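Local structure of trichothecene 3-O-acetyltransferase (Gibberella zeae, 2RKV) at residues A[20-25]-A[111-116]; A[122-127]-A[404-409]; A[400-405]-A[411-416]. The protein transfers the acetyl group of acetyl-CoA to the 3-hydroxyl of trichothecene mycotoxins such as T-2 toxin and deoxynivalenol. All coordinates share one frame; numbering follows the deposited sequence.

Contact 1. Residues A[20-25]-A[111-116]; sequences YTQISL and FDENII
Gln-22 reaches from its strand to Glu-113, the first residue of a short helix. NE2 of Gln-22 donates to OE1 of Glu-113 at 2.9 Å, with an N-H...O angle of 145°. The bond uses the anti lone pair of OE1, and the amide and carboxylate planes stand 79° apart. Glu-113 has CG wedged between its backbone N and carbonyl carbon (chi1 65°), and its extended chain then carries the carboxylate to the amide. Both polar ends have further partners. Gln-22 OE1 accepts from Arg-402 and NE2 also donates to Arg-119 O. Glu-113 OE1 also accepts from Thr-121 N, while OE2 pairs with Lys-120.

The other buried patch is packing without a bond between the segments. Ser-24 CB lies 3.7 Å from Phe-111 CD1, approaching the ring obliquely. The methyl CD1 of Ile-116 stands 3.7 Å from Ser-24 OG, which is hydrogen-bonded to Thr-151 OG1.

The side turned to solvent carries no contact across the segments. Asn-114 is exposed, and Asp-112, just before the helix, and Ile-115 are partly so. Asp-112 is the N-cap: its OD1 accepts from Asn-114 N at 3.0 Å.

Strand 20-28 runs antiparallel between strands 147-155 and 399-401 in the five-stranded sheet. Helix 113-116 packs on one face of that sheet, and helix 161-176 meets Thr-21 and Ile-23 on the other.

Contact 2. Residues A[122-127]-A[404-409]; sequences LPIGPG and IFEPVE
Leu-122 and Ile-124 meet Phe-405 and Glu-406 where two irregular loops come together beside the toxin pocket of this BAHD acyltransferase. Pro-123 is the centre of an inverse gamma turn. Leu-122 and Ile-124 flank it, and both point toward the other segment.

Glu-406 can be followed outward. Its CB lies 4.1 Å from Leu-122 CD1. The next atom, CG, is 4.2 Å from Ile-124 CD1. There the chain bends (chi2 82°), which lays the carboxylate across the end of Ile-124: CD is 3.7 Å from the CD1 methyl of Ile-124. At the tip, OE2 comes to 3.6 Å from the same methyl and forms a salt bridge with Lys-120. The other oxygen, OE1, passes Leu-122 CD1 at 3.7 Å. The two aliphatic ends pack against the carboxylate, whose charge is probably balanced by Lys-120, a lysine shared with Glu-113.

Leu-122 has a second neighbour in Phe-405. Its CD1 sits at the edge of the phenyl ring, near the ring plane, 4.0 Å from CD1 of Phe-405. The two side chains cross at about a right angle. Phe-405 also meets the ring of Trp-231. Leu-122 itself touches the bound T-2 toxin, so this contact backs one wall of the substrate site. Ile-124 is on the exposed flank.

One water completes the join: it accepts from Leu-122 N and donates to Glu-406 OE1 at 2.6 Å.

Contact 3. Residues A[400-405]-A[411-416]; sequences VRRPIF and LMYFMP. With ZBA (12,13-Epoxytrichothec-9-ene-3,4,8,15-tetrol-4,15-diacetate-8-isovalerate), chain D.
CD of Arg-402 lies over one face of the Tyr-413 ring, 4.1 Å from CE1. The guanidinium is not parallel to that ring; the two planes are 41° apart. Phe-405 takes one face of the guanidinium, placing CE2 3.5 Å above its plane and over its centre. The tyrosine ring meets the aliphatic part of Arg-402 from the same side of that plane. The rotation of the guanidinium is fixed by polar bonds: NH1 donates to Pro-403 O, lying near the guanidinium plane. NH2 donates to Thr-121 OG1 and to a water. That water donates in turn to Tyr-413 OH, so one water bridges the arginine and the phenol.

Tyr-413 OH donates to O10 of the bound T-2 toxin at 2.9 Å, with O10 near the plane of the ring at its edge. Leu-411 lines the same pocket. One methyl, CD1, rests 3.5 Å from toxin C36. The other, CD2, meets the edge of the Phe-405 ring 3.9 Å from CZ. NE2 of His-156, of the HxxxD motif of BAHD enzymes, is also hydrogen-bonded to the toxin.

Away from the pocket, the Met-415 chain bends at chi2 (-56°) and again at chi3, which brings SD to the backbone N of Arg-402. Arg-402 N makes a weak hydrogen bond to SD at 3.3 Å. Val-400 CG1 packs 3.8 Å from Pro-416 CG.

The contact bridges two sheets. Strand 399-401 edges the five-stranded sheet beside strand 20-28. Strand 411-414 sits between strands 375-379 and 423-430 of the seven-stranded sheet, with helix 261-277 against Met-412 and Phe-414.

Overall arrangement
From the N terminus, strand 20-28 comes first, and contact 1 closes on it 86 residues later. The chain then enters loop 122-127, which waits 277 residues for contact 2. Contact 3 is a local closure, six residues across. It opens before contact 2 has closed, so the two cross, sharing Ile-404 and Phe-405. Contact 1 precedes both in series; nothing is nested. Segment 400-409 is the common partner. Ser-24 N meets Arg-401 O, and Phe-111 O meets Ile-404 N. Gln-22 links contacts 1 and 3. Contact 1 packs a helix on the five-stranded sheet, contact 2 joins two loops beside the toxin, and contact 3 bridges the five- and seven-stranded sheets.

Contact 1. Residues A[20-25]-A[111-116]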
loop_
_atom_site.group_PDB
_atom_site.type_symbol
_atom_site.label_atom_id
_atom_site.label_comp_id
_atom_site.label_asym_id
_atom_site.label_seq_id
_atom_site.Cartn_x
_atom_site.Cartn_y
_atom_site.Cartn_z
ATOM N N TYR A 20 -3.967 -7.963 4.729
ATOM C CA TYR A 20 -4.827 -6.785 4.782
ATOM C C TYR A 20 -4.009 -5.498 4.754
ATOM O O TYR A 20 -3.064 -5.331 5.539
ATOM C CB TYR A 20 -5.711 -6.809 6.029
ATOM C CG TYR A 20 -6.942 -7.658 5.848
ATOM C CD1 TYR A 20 -6.898 -9.037 6.037
ATOM C CD2 TYR A 20 -8.151 -7.077 5.459
ATOM C CE1 TYR A 20 -8.041 -9.825 5.855
ATOM C CE2 TYR A 20 -9.300 -7.853 5.281
ATOM C CZ TYR A 20 -9.235 -9.218 5.470
ATOM O OH TYR A 20 -10.371 -9.975 5.287
ATOM N N THR A 21 -4.377 -4.590 3.848
ATOM C CA THR A 21 -3.790 -3.249 3.806
ATOM C C THR A 21 -4.521 -2.338 4.783
ATOM O O THR A 21 -5.744 -2.199 4.695
ATOM C CB THR A 21 -3.892 -2.623 2.400
ATOM O OG1 THR A 21 -3.257 -3.483 1.444
ATOM C CG2 THR A 21 -3.237 -1.233 2.371
ATOM N N GLN A 22 -3.776 -1.714 5.698
ATOM C CA GLN A 22 -4.358 -0.801 6.689
ATOM C C GLN A 22 -3.955 0.642 6.421
ATOM O O GLN A 22 -2.838 0.919 5.997
ATOM C CB GLN A 22 -3.901 -1.155 8.110
ATOM C CG GLN A 22 -4.050 -2.621 8.496
ATOM C CD GLN A 22 -3.145 -2.991 9.652
ATOM O OE1 GLN A 22 -2.057 -2.423 9.807
ATOM N NE2 GLN A 22 -3.576 -3.953 10.462
ATOM N N ILE A 23 -4.869 1.569 6.692
ATOM C CA ILE A 23 -4.543 2.989 6.690
ATOM C C ILE A 23 -5.380 3.647 7.783
ATOM O O ILE A 23 -6.539 3.261 7.996
ATOM C CB ILE A 23 -4.768 3.643 5.285
ATOM C CG1 ILE A 23 -4.195 5.068 5.208
ATOM C CG2 ILE A 23 -6.261 3.581 4.879
ATOM C CD1 ILE A 23 -2.664 5.141 5.177
ATOM N N SER A 24 -4.778 4.604 8.488
ATOM C CA SER A 24 -5.461 5.342 9.543
ATOM C C SER A 24 -5.528 6.824 9.232
ATOM O O SER A 24 -4.549 7.413 8.751
ATOM C CB SER A 24 -4.771 5.139 10.904
ATOM O OG SER A 24 -4.743 3.763 11.261
ATOM N N LEU A 25 -6.691 7.410 9.524
ATOM C CA LEU A 25 -6.935 8.834 9.386
ATOM C C LEU A 25 -7.231 9.389 10.781
ATOM O O LEU A 25 -8.094 8.874 11.489
ATOM C CB LEU A 25 -8.122 9.080 8.433
ATOM C CG LEU A 25 -7.903 8.884 6.918
ATOM C CD1 LEU A 25 -7.480 7.476 6.543
ATOM C CD2 LEU A 25 -9.154 9.291 6.115
ATOM N N PHE A 111 0.443 4.331 16.064
ATOM C CA PHE A 111 -0.651 3.697 15.325
ATOM C C PHE A 111 -0.445 2.185 15.384
ATOM O O PHE A 111 -0.145 1.538 14.377
ATOM C CB PHE A 111 -0.691 4.179 13.861
ATOM C CG PHE A 111 -0.991 5.636 13.691
ATOM C CD1 PHE A 111 -2.300 6.071 13.456
ATOM C CD2 PHE A 111 0.032 6.585 13.746
ATOM C CE1 PHE A 111 -2.585 7.431 13.279
ATOM C CE2 PHE A 111 -0.239 7.943 13.578
ATOM C CZ PHE A 111 -1.549 8.370 13.337
ATOM N N ASP A 112 -0.592 1.623 16.578
ATOM C CA ASP A 112 -0.344 0.208 16.791
ATOM C C ASP A 112 -1.525 -0.590 16.234
ATOM O O ASP A 112 -2.646 -0.432 16.707
ATOM C CB ASP A 112 -0.161 -0.042 18.296
ATOM C CG ASP A 112 0.196 -1.486 18.627
ATOM O OD1 ASP A 112 0.039 -2.379 17.774
ATOM O OD2 ASP A 112 0.642 -1.719 19.778
ATOM N N GLU A 113 -1.279 -1.434 15.231
ATOM C CA GLU A 113 -2.376 -2.165 14.575
ATOM C C GLU A 113 -3.172 -3.002 15.578
ATOM O O GLU A 113 -4.351 -3.246 15.377
ATOM C CB GLU A 113 -1.880 -3.070 13.444
ATOM C CG GLU A 113 -0.978 -4.216 13.919
ATOM C CD GLU A 113 -0.756 -5.291 12.876
ATOM O OE1 GLU A 113 -1.345 -5.205 11.766
ATOM O OE2 GLU A 113 0.021 -6.237 13.162
ATOM N N ASN A 114 -2.519 -3.445 16.651
ATOM C CA ASN A 114 -3.204 -4.266 17.649
ATOM C C ASN A 114 -4.217 -3.474 18.472
ATOM O O ASN A 114 -5.164 -4.049 19.025
ATOM C CB ASN A 114 -2.178 -4.974 18.539
ATOM C CG ASN A 114 -1.244 -5.866 17.742
ATOM O OD1 ASN A 114 -0.023 -5.709 17.799
ATOM N ND2 ASN A 114 -1.809 -6.780 16.970
ATOM N N ILE A 115 -4.037 -2.152 18.508
ATOM C CA ILE A 115 -4.866 -1.256 19.304
ATOM C C ILE A 115 -5.889 -0.509 18.434
ATOM O O ILE A 115 -7.050 -0.354 18.836
ATOM C CB ILE A 115 -3.983 -0.258 20.094
ATOM C CG1 ILE A 115 -3.014 -1.027 21.004
ATOM C CG2 ILE A 115 -4.837 0.734 20.911
ATOM C CD1 ILE A 115 -1.999 -0.140 21.700
ATOM N N ILE A 116 -5.466 -0.050 17.253
ATOM C CA ILE A 116 -6.321 0.838 16.449
ATOM C C ILE A 116 -6.830 0.264 15.105
ATOM O O ILE A 116 -7.587 0.937 14.398
ATOM C CB ILE A 116 -5.691 2.272 16.280
ATOM C CG1 ILE A 116 -4.267 2.220 15.702
ATOM C CG2 ILE A 116 -5.656 3.014 17.636
ATOM C CD1 ILE A 116 -4.157 1.714 14.282
#

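Contact 2. Residues A[122-127]-A[404-409]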
loop_
_atom_site.group_PDB
_atom_site.type_symbol
_atom_site.label_atom_id
_atom_site.label_comp_id
_atom_site.label_asym_id
_atom_site.label_seq_id
_atom_site.Cartn_x
_atom_site.Cartn_y
_atom_site.Cartn_z
ATOM N N LEU A 122 -0.826 -9.054 8.688
ATOM C CA LEU A 122 -0.347 -10.372 8.317
ATOM C C LEU A 122 -1.227 -11.464 8.925
ATOM O O LEU A 122 -1.907 -11.215 9.923
ATOM C CB LEU A 122 1.118 -10.538 8.749
ATOM C CG LEU A 122 2.086 -9.502 8.161
ATOM C CD1 LEU A 122 3.487 -9.610 8.782
ATOM C CD2 LEU A 122 2.156 -9.566 6.625
ATOM N N PRO A 123 -1.226 -12.672 8.314
ATOM C CA PRO A 123 -2.006 -13.803 8.824
ATOM C C PRO A 123 -1.368 -14.405 10.077
ATOM O O PRO A 123 -0.902 -15.550 10.058
ATOM C CB PRO A 123 -1.977 -14.798 7.659
ATOM C CG PRO A 123 -0.686 -14.519 6.970
ATOM C CD PRO A 123 -0.498 -13.023 7.075
ATOM N N ILE A 124 -1.350 -13.616 11.144
ATOM C CA ILE A 124 -0.727 -13.984 12.409
ATOM C C ILE A 124 -1.769 -13.832 13.506
ATOM O O ILE A 124 -2.467 -12.820 13.568
ATOM C CB ILE A 124 0.500 -13.073 12.727
ATOM C CG1 ILE A 124 1.619 -13.291 11.703
ATOM C CG2 ILE A 124 1.009 -13.304 14.169
ATOM C CD1 ILE A 124 2.710 -12.230 11.721
ATOM N N GLY A 125 -1.886 -14.850 14.355
ATOM C CA GLY A 125 -2.752 -14.768 15.526
ATOM C C GLY A 125 -4.166 -15.259 15.283
ATOM O O GLY A 125 -4.457 -15.830 14.227
ATOM N N PRO A 126 -5.062 -15.044 16.266
ATOM C CA PRO A 126 -6.435 -15.548 16.182
ATOM C C PRO A 126 -7.191 -14.997 14.974
ATOM O O PRO A 126 -6.978 -13.846 14.580
ATOM C CB PRO A 126 -7.077 -15.048 17.484
ATOM C CG PRO A 126 -5.931 -14.788 18.408
ATOM C CD PRO A 126 -4.820 -14.309 17.521
ATOM N N GLY A 127 -8.052 -15.832 14.395
ATOM C CA GLY A 127 -8.947 -15.436 13.307
ATOM C C GLY A 127 -8.270 -15.077 11.999
ATOM O O GLY A 127 -8.793 -14.266 11.228
ATOM N N ILE A 404 1.669 0.635 12.340
ATOM C CA ILE A 404 2.826 -0.229 12.523
ATOM C C ILE A 404 2.384 -1.693 12.652
ATOM O O ILE A 404 1.333 -1.994 13.231
ATOM C CB ILE A 404 3.676 0.219 13.751
ATOM C CG1 ILE A 404 5.082 -0.387 13.697
ATOM C CG2 ILE A 404 2.966 -0.090 15.079
ATOM C CD1 ILE A 404 6.081 0.299 14.631
ATOM N N PHE A 405 3.185 -2.586 12.088
ATOM C CA PHE A 405 3.001 -4.016 12.251
ATOM C C PHE A 405 4.379 -4.666 12.379
ATOM O O PHE A 405 5.362 -3.967 12.673
ATOM C CB PHE A 405 2.123 -4.620 11.133
ATOM C CG PHE A 405 2.678 -4.480 9.729
ATOM C CD1 PHE A 405 3.099 -5.609 9.027
ATOM C CD2 PHE A 405 2.713 -3.238 9.082
ATOM C CE1 PHE A 405 3.593 -5.509 7.713
ATOM C CE2 PHE A 405 3.200 -3.125 7.762
ATOM C CZ PHE A 405 3.638 -4.273 7.079
ATOM N N GLU A 406 4.456 -5.982 12.199
ATOM C CA GLU A 406 5.747 -6.662 12.309
ATOM C C GLU A 406 6.737 -6.041 11.326
ATOM O O GLU A 406 6.364 -5.702 10.201
ATOM C CB GLU A 406 5.615 -8.163 12.033
ATOM C CG GLU A 406 4.924 -8.960 13.146
ATOM C CD GLU A 406 3.395 -8.891 13.098
ATOM O OE1 GLU A 406 2.834 -8.314 12.132
ATOM O OE2 GLU A 406 2.756 -9.423 14.035
ATOM N N PRO A 407 8.002 -5.876 11.753
ATOM C CA PRO A 407 9.020 -5.448 10.802
ATOM C C PRO A 407 9.126 -6.443 9.653
ATOM O O PRO A 407 9.039 -7.658 9.871
ATOM C CB PRO A 407 10.307 -5.458 11.643
ATOM C CG PRO A 407 9.841 -5.253 13.034
ATOM C CD PRO A 407 8.556 -6.034 13.110
ATOM N N VAL A 408 9.275 -5.916 8.444
ATOM C CA VAL A 408 9.490 -6.713 7.248
ATOM C C VAL A 408 10.662 -6.057 6.535
ATOM O O VAL A 408 10.500 -5.004 5.907
ATOM C CB VAL A 408 8.245 -6.716 6.318
ATOM C CG1 VAL A 408 8.510 -7.530 5.055
ATOM C CG2 VAL A 408 7.012 -7.246 7.053
ATOM N N GLU A 409 11.843 -6.661 6.655
ATOM C CA GLU A 409 13.064 -5.997 6.186
ATOM C C GLU A 409 12.964 -5.543 4.734
ATOM O O GLU A 409 12.601 -6.328 3.854
ATOM C CB GLU A 409 14.299 -6.883 6.373
ATOM C CG GLU A 409 15.590 -6.093 6.187
ATOM C CD GLU A 409 16.842 -6.938 6.260
ATOM O OE1 GLU A 409 16.737 -8.175 6.426
ATOM O OE2 GLU A 409 17.933 -6.350 6.141
HETATM O O HOH W 1 0.411 -8.006 11.140
#

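Contact 3. Residues A[400-405]-A[411-416]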
loop_
_atom_site.group_PDB
_atom_site.type_symbol
_atom_site.label_atom_id
_atom_site.label_comp_id
_atom_site.label_asym_id
_atom_site.label_seq_id
_atom_site.Cartn_x
_atom_site.Cartn_y
_atom_site.Cartn_z
ATOM N N VAL A 400 -2.569 11.228 7.876
ATOM C CA VAL A 400 -2.962 9.968 7.254
ATOM C C VAL A 400 -1.737 9.067 7.315
ATOM O O VAL A 400 -0.745 9.319 6.632
ATOM C CB VAL A 400 -3.387 10.165 5.781
ATOM C CG1 VAL A 400 -3.785 8.835 5.157
ATOM C CG2 VAL A 400 -4.523 11.196 5.678
ATOM N N ARG A 401 -1.797 8.045 8.159
ATOM C CA ARG A 401 -0.632 7.207 8.455
ATOM C C ARG A 401 -0.957 5.719 8.425
ATOM O O ARG A 401 -2.052 5.298 8.824
ATOM C CB ARG A 401 -0.057 7.541 9.843
ATOM C CG ARG A 401 0.317 9.005 10.083
ATOM C CD ARG A 401 1.482 9.461 9.195
ATOM N NE ARG A 401 2.447 10.247 9.964
ATOM C CZ ARG A 401 3.113 11.306 9.508
ATOM N NH1 ARG A 401 2.907 11.774 8.279
ATOM N NH2 ARG A 401 3.984 11.919 10.306
ATOM N N ARG A 402 0.002 4.922 7.954
ATOM C CA ARG A 402 -0.124 3.480 8.016
ATOM C C ARG A 402 0.196 2.965 9.420
ATOM O O ARG A 402 1.245 3.322 9.989
ATOM C CB ARG A 402 0.806 2.795 7.011
ATOM C CG ARG A 402 0.305 1.409 6.687
ATOM C CD ARG A 402 1.379 0.354 6.453
ATOM N NE ARG A 402 0.713 -0.888 6.054
ATOM C CZ ARG A 402 0.073 -1.706 6.897
ATOM N NH1 ARG A 402 0.042 -1.448 8.203
ATOM N NH2 ARG A 402 -0.540 -2.789 6.433
ATOM N N PRO A 403 -0.682 2.108 9.982
ATOM C CA PRO A 403 -0.330 1.432 11.243
ATOM C C PRO A 403 0.975 0.632 11.210
ATOM O O PRO A 403 1.340 0.027 10.192
ATOM C CB PRO A 403 -1.518 0.482 11.472
ATOM C CG PRO A 403 -2.677 1.231 10.847
ATOM C CD PRO A 403 -2.047 1.751 9.553
ATOM N N ILE A 404 1.669 0.635 12.340
ATOM C CA ILE A 404 2.826 -0.229 12.523
ATOM C C ILE A 404 2.384 -1.693 12.652
ATOM O O ILE A 404 1.333 -1.994 13.231
ATOM C CB ILE A 404 3.676 0.219 13.751
ATOM C CG1 ILE A 404 5.082 -0.387 13.697
ATOM C CG2 ILE A 404 2.966 -0.090 15.079
ATOM C CD1 ILE A 404 6.081 0.299 14.631
ATOM N N PHE A 405 3.185 -2.586 12.088
ATOM C CA PHE A 405 3.001 -4.016 12.251
ATOM C C PHE A 405 4.379 -4.666 12.379
ATOM O O PHE A 405 5.362 -3.967 12.673
ATOM C CB PHE A 405 2.123 -4.620 11.133
ATOM C CG PHE A 405 2.678 -4.480 9.729
ATOM C CD1 PHE A 405 3.099 -5.609 9.027
ATOM C CD2 PHE A 405 2.713 -3.238 9.082
ATOM C CE1 PHE A 405 3.593 -5.509 7.713
ATOM C CE2 PHE A 405 3.200 -3.125 7.762
ATOM C CZ PHE A 405 3.638 -4.273 7.079
ATOM N N LEU A 411 10.915 -3.548 3.295
ATOM C CA LEU A 411 9.587 -3.086 2.886
ATOM C C LEU A 411 9.435 -1.599 3.204
ATOM O O LEU A 411 9.819 -1.137 4.287
ATOM C CB LEU A 411 8.491 -3.894 3.590
ATOM C CG LEU A 411 7.037 -3.615 3.199
ATOM C CD1 LEU A 411 6.801 -3.842 1.706
ATOM C CD2 LEU A 411 6.122 -4.507 4.044
ATOM N N MET A 412 8.859 -0.841 2.266
ATOM C CA MET A 412 8.720 0.598 2.452
ATOM C C MET A 412 7.443 1.122 1.814
ATOM O O MET A 412 6.966 0.559 0.831
ATOM C CB MET A 412 9.915 1.342 1.853
ATOM C CG MET A 412 11.253 0.838 2.320
ATOM S SD MET A 412 12.591 1.774 1.563
ATOM C CE MET A 412 13.976 0.871 2.261
ATOM N N TYR A 413 6.900 2.192 2.396
ATOM C CA TYR A 413 5.736 2.898 1.843
ATOM C C TYR A 413 5.949 4.404 1.799
ATOM O O TYR A 413 6.670 4.966 2.637
ATOM C CB TYR A 413 4.480 2.628 2.686
ATOM C CG TYR A 413 4.109 1.170 2.751
ATOM C CD1 TYR A 413 4.534 0.367 3.812
ATOM C CD2 TYR A 413 3.346 0.584 1.742
ATOM C CE1 TYR A 413 4.208 -0.994 3.862
ATOM C CE2 TYR A 413 3.015 -0.769 1.783
ATOM C CZ TYR A 413 3.446 -1.552 2.850
ATOM O OH TYR A 413 3.118 -2.895 2.879
ATOM N N PHE A 414 5.320 5.062 0.824
ATOM C CA PHE A 414 5.087 6.506 0.924
ATOM C C PHE A 414 3.625 6.700 1.304
ATOM O O PHE A 414 2.733 6.100 0.692
ATOM C CB PHE A 414 5.330 7.254 -0.393
ATOM C CG PHE A 414 6.755 7.196 -0.904
ATOM C CD1 PHE A 414 7.806 6.808 -0.083
ATOM C CD2 PHE A 414 7.030 7.560 -2.222
ATOM C CE1 PHE A 414 9.117 6.778 -0.572
ATOM C CE2 PHE A 414 8.339 7.517 -2.720
ATOM C CZ PHE A 414 9.377 7.120 -1.889
ATOM N N MET A 415 3.383 7.542 2.302
ATOM C CA MET A 415 2.014 7.900 2.676
ATOM C C MET A 415 1.374 8.784 1.610
ATOM O O MET A 415 2.077 9.347 0.764
ATOM C CB MET A 415 2.020 8.634 4.021
ATOM C CG MET A 415 2.572 7.806 5.196
ATOM S SD MET A 415 1.703 6.229 5.428
ATOM C CE MET A 415 2.788 5.086 4.577
ATOM N N PRO A 416 0.032 8.897 1.625
ATOM C CA PRO A 416 -0.574 9.923 0.778
ATOM C C PRO A 416 0.062 11.286 1.087
ATOM O O PRO A 416 0.246 11.640 2.250
ATOM C CB PRO A 416 -2.063 9.870 1.161
ATOM C CG PRO A 416 -2.261 8.467 1.674
ATOM C CD PRO A 416 -0.974 8.110 2.369
HETATM O O18 ZBA D . 6.197 -8.479 1.802
HETATM C C44 ZBA D . 5.135 -8.947 1.882
HETATM C C45 ZBA D . 4.822 -10.370 2.169
HETATM C C46 ZBA D . 4.357 -10.555 3.538
HETATM C C48 ZBA D . 5.357 -10.112 4.476
HETATM C C47 ZBA D . 4.105 -11.958 3.998
HETATM O O17 ZBA D . 4.037 -8.196 1.750
HETATM C C31 ZBA D . 4.114 -6.763 1.692
HETATM C C30 ZBA D . 4.378 -6.272 0.308
HETATM C C32 ZBA D . 2.852 -6.275 2.298
HETATM C C39 ZBA D . 2.672 -6.658 3.749
HETATM C C33 ZBA D . 1.976 -5.611 1.610
HETATM C C34 ZBA D . 2.131 -5.239 0.185
HETATM O O10 ZBA D . 2.599 -3.876 0.215
HETATM C C29 ZBA D . 3.152 -6.096 -0.588
HETATM C C38 ZBA D . 2.521 -7.456 -0.863
HETATM O O12 ZBA D . 3.524 -8.453 -0.984
HETATM C C40 ZBA D . 3.421 -9.436 -1.864
HETATM C C41 ZBA D . 4.611 -10.359 -1.756
HETATM O O13 ZBA D . 2.590 -9.590 -2.624
HETATM C C28 ZBA D . 3.506 -5.375 -1.957
HETATM C C37 ZBA D . 4.397 -6.213 -2.894
HETATM C C35 ZBA D . 4.113 -4.025 -1.596
HETATM C C25 ZBA D . 2.952 -3.307 -1.012
HETATM C C36 ZBA D . 5.491 -3.626 -1.568
HETATM O O11 ZBA D . 4.715 -3.349 -2.709
HETATM C C27 ZBA D . 2.193 -4.880 -2.649
HETATM C C26 ZBA D . 1.909 -3.508 -2.066
HETATM O O16 ZBA D . 0.607 -3.380 -1.568
HETATM O O14 ZBA D . 2.527 -4.705 -4.030
HETATM C C42 ZBA D . 1.690 -4.781 -5.058
HETATM O O15 ZBA D . 2.042 -4.623 -6.182
HETATM C C43 ZBA D . 0.339 -5.017 -4.622
HETATM O O HOH W 2 0.477 -2.680 3.789
#